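Local coordinates for SusD homolog (Bacteroides thetaiotaomicron VPI-5482, PDB 3FDH), which probably binds sugars at the cell surface as a SusD/RagB-family lipoprotein, feeding glycan uptake across the outer membrane, at residues 437-442 against 458-463; 47-52 against 419-424. All coordinates share one frame; numbering follows the deposited sequence.

Contact 1. Residues 437-442 against 458-463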
loop_
_atom_site.group_PDB
_atom_site.type_symbol
_atom_site.label_atom_id
_atom_site.label_comp_id
_atom_site.label_asym_id
_atom_site.label_seq_id
_atom_site.Cartn_x
_atom_site.Cartn_y
_atom_site.Cartn_z
ATOM N N ASP A 437 -6.829 5.485 0.745
ATOM C CA ASP A 437 -8.265 5.323 0.937
ATOM C C ASP A 437 -8.769 6.198 2.071
ATOM O O ASP A 437 -9.840 6.799 2.012
ATOM C CB ASP A 437 -8.635 3.878 1.289
ATOM C CG ASP A 437 -8.643 2.901 0.065
ATOM O OD1 ASP A 437 -9.129 3.265 -1.027
ATOM O OD2 ASP A 437 -8.285 1.716 0.250
ATOM N N PHE A 438 -7.940 6.351 3.099
ATOM C CA PHE A 438 -8.383 7.061 4.313
ATOM C C PHE A 438 -8.559 8.509 3.988
ATOM O O PHE A 438 -9.551 9.163 4.345
ATOM C CB PHE A 438 -7.348 6.930 5.479
ATOM C CG PHE A 438 -7.855 7.506 6.765
ATOM C CD1 PHE A 438 -8.657 6.777 7.604
ATOM C CD2 PHE A 438 -7.604 8.798 7.083
ATOM C CE1 PHE A 438 -9.173 7.337 8.738
ATOM C CE2 PHE A 438 -8.096 9.355 8.216
ATOM C CZ PHE A 438 -8.890 8.634 9.053
ATOM N N ARG A 439 -7.575 9.014 3.285
ATOM C CA ARG A 439 -7.580 10.408 2.911
ATOM C C ARG A 439 -8.655 10.693 1.846
ATOM O O ARG A 439 -9.246 11.769 1.786
ATOM C CB ARG A 439 -6.207 10.852 2.399
ATOM C CG ARG A 439 -5.149 10.895 3.466
ATOM C CD ARG A 439 -3.851 11.409 2.838
ATOM N NE ARG A 439 -3.305 10.456 1.884
ATOM C CZ ARG A 439 -2.438 10.743 0.937
ATOM N NH1 ARG A 439 -2.072 11.984 0.771
ATOM N NH2 ARG A 439 -2.028 9.807 0.126
ATOM N N ARG A 440 -8.940 9.701 1.030
ATOM C CA ARG A 440 -9.960 9.882 -0.009
ATOM C C ARG A 440 -11.282 9.999 0.715
ATOM O O ARG A 440 -12.096 10.861 0.366
ATOM C CB ARG A 440 -9.956 8.747 -1.019
ATOM C CG ARG A 440 -11.127 8.770 -1.971
ATOM C CD ARG A 440 -10.975 7.769 -3.087
ATOM N NE ARG A 440 -10.836 6.402 -2.634
ATOM C CZ ARG A 440 -11.872 5.577 -2.432
ATOM N NH1 ARG A 440 -13.125 6.002 -2.603
ATOM N NH2 ARG A 440 -11.644 4.361 -2.006
HETATM N N MSE A 441 -11.505 9.126 1.701
HETATM C CA MSE A 441 -12.737 9.188 2.539
HETATM C C MSE A 441 -12.881 10.547 3.208
HETATM O O MSE A 441 -13.983 11.103 3.303
HETATM C CB MSE A 441 -12.773 8.127 3.590
HETATM C CG MSE A 441 -13.303 6.919 2.938
HETATM SE SE MSE A 441 -13.491 5.231 3.946
HETATM C CE MSE A 441 -11.730 4.591 4.002
ATOM N N LYS A 442 -11.754 11.064 3.696
ATOM C CA LYS A 442 -11.742 12.395 4.276
ATOM C C LYS A 442 -12.260 13.458 3.307
ATOM O O LYS A 442 -13.109 14.289 3.668
ATOM C CB LYS A 442 -10.350 12.822 4.739
ATOM C CG LYS A 442 -9.996 12.321 6.066
ATOM C CD LYS A 442 -8.671 12.909 6.619
ATOM C CE LYS A 442 -8.760 14.352 7.026
ATOM N NZ LYS A 442 -9.631 14.670 8.183
ATOM N N SER A 458 -4.892 18.383 15.353
ATOM C CA SER A 458 -4.251 19.358 14.482
ATOM C C SER A 458 -3.065 18.811 13.691
ATOM O O SER A 458 -2.537 19.507 12.827
ATOM C CB SER A 458 -3.748 20.526 15.300
ATOM O OG SER A 458 -2.732 20.089 16.196
ATOM N N LYS A 459 -2.680 17.566 13.938
ATOM C CA LYS A 459 -1.516 16.990 13.277
ATOM C C LYS A 459 -1.679 15.661 12.571
ATOM O O LYS A 459 -0.795 14.809 12.614
ATOM C CB LYS A 459 -0.330 16.908 14.233
ATOM C CG LYS A 459 0.258 18.301 14.439
ATOM C CD LYS A 459 1.374 18.251 15.395
ATOM C CE LYS A 459 2.169 19.471 15.275
ATOM N NZ LYS A 459 3.284 19.328 16.243
ATOM N N PHE A 460 -2.820 15.495 11.913
ATOM C CA PHE A 460 -3.001 14.351 11.042
ATOM C C PHE A 460 -2.395 14.692 9.687
ATOM O O PHE A 460 -2.821 15.649 9.049
ATOM C CB PHE A 460 -4.461 13.993 10.819
ATOM C CG PHE A 460 -4.596 12.846 9.898
ATOM C CD1 PHE A 460 -4.263 11.573 10.326
ATOM C CD2 PHE A 460 -4.946 13.040 8.575
ATOM C CE1 PHE A 460 -4.285 10.500 9.462
ATOM C CE2 PHE A 460 -5.021 11.981 7.726
ATOM C CZ PHE A 460 -4.676 10.696 8.158
ATOM N N PRO A 461 -1.371 13.943 9.239
ATOM C CA PRO A 461 -0.781 14.322 7.972
ATOM C C PRO A 461 -1.604 13.978 6.752
ATOM O O PRO A 461 -1.906 12.819 6.477
ATOM C CB PRO A 461 0.530 13.543 7.939
ATOM C CG PRO A 461 0.300 12.367 8.834
ATOM C CD PRO A 461 -0.825 12.683 9.763
ATOM N N LEU A 462 -1.907 15.023 5.996
ATOM C CA LEU A 462 -2.759 14.889 4.795
ATOM C C LEU A 462 -1.945 14.481 3.591
ATOM O O LEU A 462 -2.479 14.176 2.523
ATOM C CB LEU A 462 -3.434 16.217 4.484
ATOM C CG LEU A 462 -4.284 16.789 5.606
ATOM C CD1 LEU A 462 -4.838 18.150 5.232
ATOM C CD2 LEU A 462 -5.413 15.913 5.855
ATOM N N ARG A 463 -0.638 14.499 3.802
ATOM C CA ARG A 463 0.340 14.195 2.749
ATOM C C ARG A 463 1.713 14.051 3.356
ATOM O O ARG A 463 1.880 14.321 4.551
ATOM C CB ARG A 463 0.379 15.359 1.740
ATOM C CG ARG A 463 0.821 16.683 2.309
ATOM C CD ARG A 463 0.178 17.836 1.534
ATOM N NE ARG A 463 0.681 17.969 0.169
ATOM C CZ ARG A 463 0.078 18.627 -0.809
ATOM N NH1 ARG A 463 -1.107 19.195 -0.622
ATOM N NH2 ARG A 463 0.670 18.687 -1.995
#
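R439, F460 and L462 carry most of the surface buried here. R439 reaches from helix 431-443 toward the loop that follows helix 456-459. Its NH1 gives a hydrogen bond to the backbone carbonyl O of L462, 2.8 Å away, with an N-H...O angle of 159°. The oxygen lies in the guanidinium plane, at its edge. Seen from the acceptor, NH1 is tilted 33° out of the carbonyl plane. The R439 chain is bent at its third torsion (-68°), which turns the guanidinium group to L462; R439 CD lies 3.1 Å from the same O. R439 NH2 bonds to D125 O, and F126 makes a cation-pi contact with the group. Such spread bonding probably fixes the rotation of the buried guanidinium group.

F460 packs against two side chains of the helix. Its CZ lies 3.7 Å from CD2 of F438. The two rings meet obliquely, their centroids 5.4 Å apart. F460 CE2 touches K442 CD at 3.9 Å, the two side chains running past each other in opposite directions. CD of the next residue, P461, lies over one face of the F460 ring.

L462 adds an apolar contact at the outer border. Its CD2 meets K442 CE at 3.9 Å, and the two side chains cross at about a right angle.

The 458-463 segment is also held elsewhere. L462 shares backbone hydrogen bonds with V487, and R463 bonds to E490 O and makes a salt bridge to the C-terminal carboxylate of R499. The contact thus places helix 431-443 between this loop and helix 412-423, which R440 and M441 touch through M417.

Contact 2. Residues 47-52 against 419-424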
loop_
_atom_site.group_PDB
_atom_site.type_symbol
_atom_site.label_atom_id
_atom_site.label_comp_id
_atom_site.label_asym_id
_atom_site.label_seq_id
_atom_site.Cartn_x
_atom_site.Cartn_y
_atom_site.Cartn_z
ATOM N N SER A 47 1.768 3.760 10.701
ATOM C CA SER A 47 1.563 4.546 11.903
ATOM C C SER A 47 0.400 5.533 11.693
ATOM O O SER A 47 -0.507 5.643 12.484
ATOM C CB SER A 47 2.815 5.368 12.255
ATOM O OG SER A 47 2.526 6.339 13.229
ATOM N N TYR A 48 0.409 6.239 10.576
ATOM C CA TYR A 48 -0.600 7.278 10.390
ATOM C C TYR A 48 -2.041 6.756 10.464
ATOM O O TYR A 48 -2.903 7.418 11.055
ATOM C CB TYR A 48 -0.359 8.092 9.132
ATOM C CG TYR A 48 0.970 8.775 9.031
ATOM C CD1 TYR A 48 1.671 9.159 10.161
ATOM C CD2 TYR A 48 1.461 9.174 7.794
ATOM C CE1 TYR A 48 2.847 9.856 10.048
ATOM C CE2 TYR A 48 2.642 9.855 7.680
ATOM C CZ TYR A 48 3.324 10.224 8.819
ATOM O OH TYR A 48 4.509 10.958 8.735
ATOM N N ILE A 49 -2.307 5.586 9.885
ATOM C CA ILE A 49 -3.661 4.986 9.879
ATOM C C ILE A 49 -3.817 3.832 10.855
ATOM O O ILE A 49 -4.726 3.011 10.795
ATOM C CB ILE A 49 -4.236 4.712 8.466
ATOM C CG1 ILE A 49 -3.260 3.991 7.556
ATOM C CG2 ILE A 49 -4.575 6.085 7.845
ATOM C CD1 ILE A 49 -2.897 2.634 7.979
ATOM N N GLU A 50 -2.843 3.801 11.754
ATOM C CA GLU A 50 -2.916 2.994 12.967
ATOM C C GLU A 50 -2.993 1.493 12.846
ATOM O O GLU A 50 -3.608 0.805 13.670
ATOM C CB GLU A 50 -4.004 3.555 13.894
ATOM C CG GLU A 50 -3.749 5.025 14.306
ATOM C CD GLU A 50 -4.741 5.588 15.293
ATOM O OE1 GLU A 50 -5.604 4.861 15.811
ATOM O OE2 GLU A 50 -4.672 6.810 15.532
ATOM N N TYR A 51 -2.302 0.990 11.835
ATOM C CA TYR A 51 -2.091 -0.479 11.695
ATOM C C TYR A 51 -1.027 -0.953 12.703
ATOM O O TYR A 51 -0.977 -2.126 13.159
ATOM C CB TYR A 51 -1.556 -0.780 10.320
ATOM C CG TYR A 51 -2.582 -0.917 9.226
ATOM C CD1 TYR A 51 -3.924 -1.242 9.519
ATOM C CD2 TYR A 51 -2.203 -0.811 7.880
ATOM C CE1 TYR A 51 -4.857 -1.431 8.494
ATOM C CE2 TYR A 51 -3.114 -0.994 6.863
ATOM C CZ TYR A 51 -4.423 -1.337 7.150
ATOM O OH TYR A 51 -5.309 -1.503 6.101
ATOM N N GLU A 52 -0.157 0.002 13.001
ATOM C CA GLU A 52 0.969 -0.135 13.923
ATOM C C GLU A 52 1.212 1.134 14.644
ATOM O O GLU A 52 0.770 2.206 14.206
ATOM C CB GLU A 52 2.271 -0.564 13.197
ATOM C CG GLU A 52 2.173 -1.825 12.318
ATOM C CD GLU A 52 1.930 -3.140 13.018
ATOM O OE1 GLU A 52 2.126 -3.234 14.252
ATOM O OE2 GLU A 52 1.596 -4.123 12.297
ATOM N N GLN A 419 -13.864 -3.240 6.325
ATOM C CA GLN A 419 -13.305 -4.521 5.951
ATOM C C GLN A 419 -12.076 -4.375 5.059
ATOM O O GLN A 419 -11.109 -5.134 5.194
ATOM C CB GLN A 419 -14.373 -5.476 5.331
ATOM C CG GLN A 419 -15.428 -5.966 6.350
ATOM C CD GLN A 419 -14.810 -6.690 7.569
ATOM O OE1 GLN A 419 -13.871 -7.483 7.433
ATOM N NE2 GLN A 419 -15.350 -6.427 8.754
ATOM N N LYS A 420 -12.069 -3.365 4.190
ATOM C CA LYS A 420 -10.934 -3.145 3.313
ATOM C C LYS A 420 -9.771 -2.803 4.215
ATOM O O LYS A 420 -8.682 -3.313 4.082
ATOM C CB LYS A 420 -11.224 -2.011 2.303
ATOM C CG LYS A 420 -10.159 -1.814 1.270
ATOM C CD LYS A 420 -10.495 -0.745 0.249
ATOM C CE LYS A 420 -9.602 -0.794 -0.985
ATOM N NZ LYS A 420 -9.660 0.546 -1.748
ATOM N N TYR A 421 -10.035 -1.878 5.120
ATOM C CA TYR A 421 -9.066 -1.439 6.148
ATOM C C TYR A 421 -8.468 -2.604 6.939
ATOM O O TYR A 421 -7.242 -2.748 6.978
ATOM C CB TYR A 421 -9.653 -0.346 7.062
ATOM C CG TYR A 421 -8.737 0.021 8.206
ATOM C CD1 TYR A 421 -8.829 -0.653 9.422
ATOM C CD2 TYR A 421 -7.824 1.063 8.106
ATOM C CE1 TYR A 421 -7.980 -0.381 10.471
ATOM C CE2 TYR A 421 -6.974 1.359 9.160
ATOM C CZ TYR A 421 -7.051 0.663 10.345
ATOM O OH TYR A 421 -6.201 0.967 11.425
ATOM N N LEU A 422 -9.304 -3.534 7.426
ATOM C CA LEU A 422 -8.818 -4.669 8.208
ATOM C C LEU A 422 -8.034 -5.690 7.378
ATOM O O LEU A 422 -7.062 -6.285 7.862
ATOM C CB LEU A 422 -9.988 -5.381 8.933
ATOM C CG LEU A 422 -10.635 -4.473 9.995
ATOM C CD1 LEU A 422 -11.842 -5.233 10.581
ATOM C CD2 LEU A 422 -9.648 -4.111 11.115
ATOM N N ALA A 423 -8.449 -5.868 6.124
ATOM C CA ALA A 423 -7.751 -6.790 5.194
ATOM C C ALA A 423 -6.352 -6.368 4.788
ATOM O O ALA A 423 -5.483 -7.169 4.510
ATOM C CB ALA A 423 -8.565 -6.990 3.927
HETATM N N MSE A 424 -6.173 -5.067 4.760
HETATM C CA MSE A 424 -4.963 -4.414 4.216
HETATM C C MSE A 424 -3.867 -4.119 5.263
HETATM O O MSE A 424 -2.791 -3.607 4.993
HETATM C CB MSE A 424 -5.387 -3.272 3.300
HETATM C CG MSE A 424 -6.061 -3.773 2.094
HETATM SE SE MSE A 424 -6.623 -2.510 0.766
HETATM C CE MSE A 424 -4.917 -1.958 -0.006
#
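The Schellman turn that ends helix 40-48 meets the last turn of helix 412-423 through Y51 and Y421. Each tyrosine hydroxyl binds a backbone carbonyl of the opposite segment. Y421 OH donates to I49 O at 2.6 Å; the oxygen sits in plane at the ring edge. The hydroxyl lies in the carbonyl plane of I49, at a C=O...O angle of 159°. Y51 OH donates to Y421 O; the modelled 2.5 Å is very short, so the exact length is doubtful. T434 OG1 is a second partner of this hydroxyl.

E50 is the C-prime residue of the Schellman motif, with positive phi (63°). Its N bonds to S47 O, and Y51 N bonds to S46 O. The turn probably helps to direct Y51 toward helix 412-423.

The tyrosine rings slide past each other in opposite directions. Y51 CE1 stands over one face of the Y421 ring, 3.6 Å from CZ. Y421 CG is anti to its own N (chi1 174°), which sends the ring out to I49. M424 CB approaches Y51 OH at 3.3 Å. A phenylalanine at Y421 would probably leave the buried I49 O without its donor.

Contact 2 is the more buried of the two, with every touching residue enclosed. Contact 1 lies farther from the centre of the chain and runs out to an exposed lysine at its border. Both bury about the same area. In each, side chains bind backbone carbonyls: an arginine in contact 1, two tyrosine hydroxyls in contact 2. Their centres are 13 Å apart and they touch. K420 NZ meets D437 OD2 in a 2.7 Å salt bridge that ties successive helices 412-423 and 431-443. F438 CG packs on I49 CG2 at 3.7 Å, and P461 CG on Y48 CD2 at 3.6 Å. Helix 40-48 and its turn therefore join both contacts.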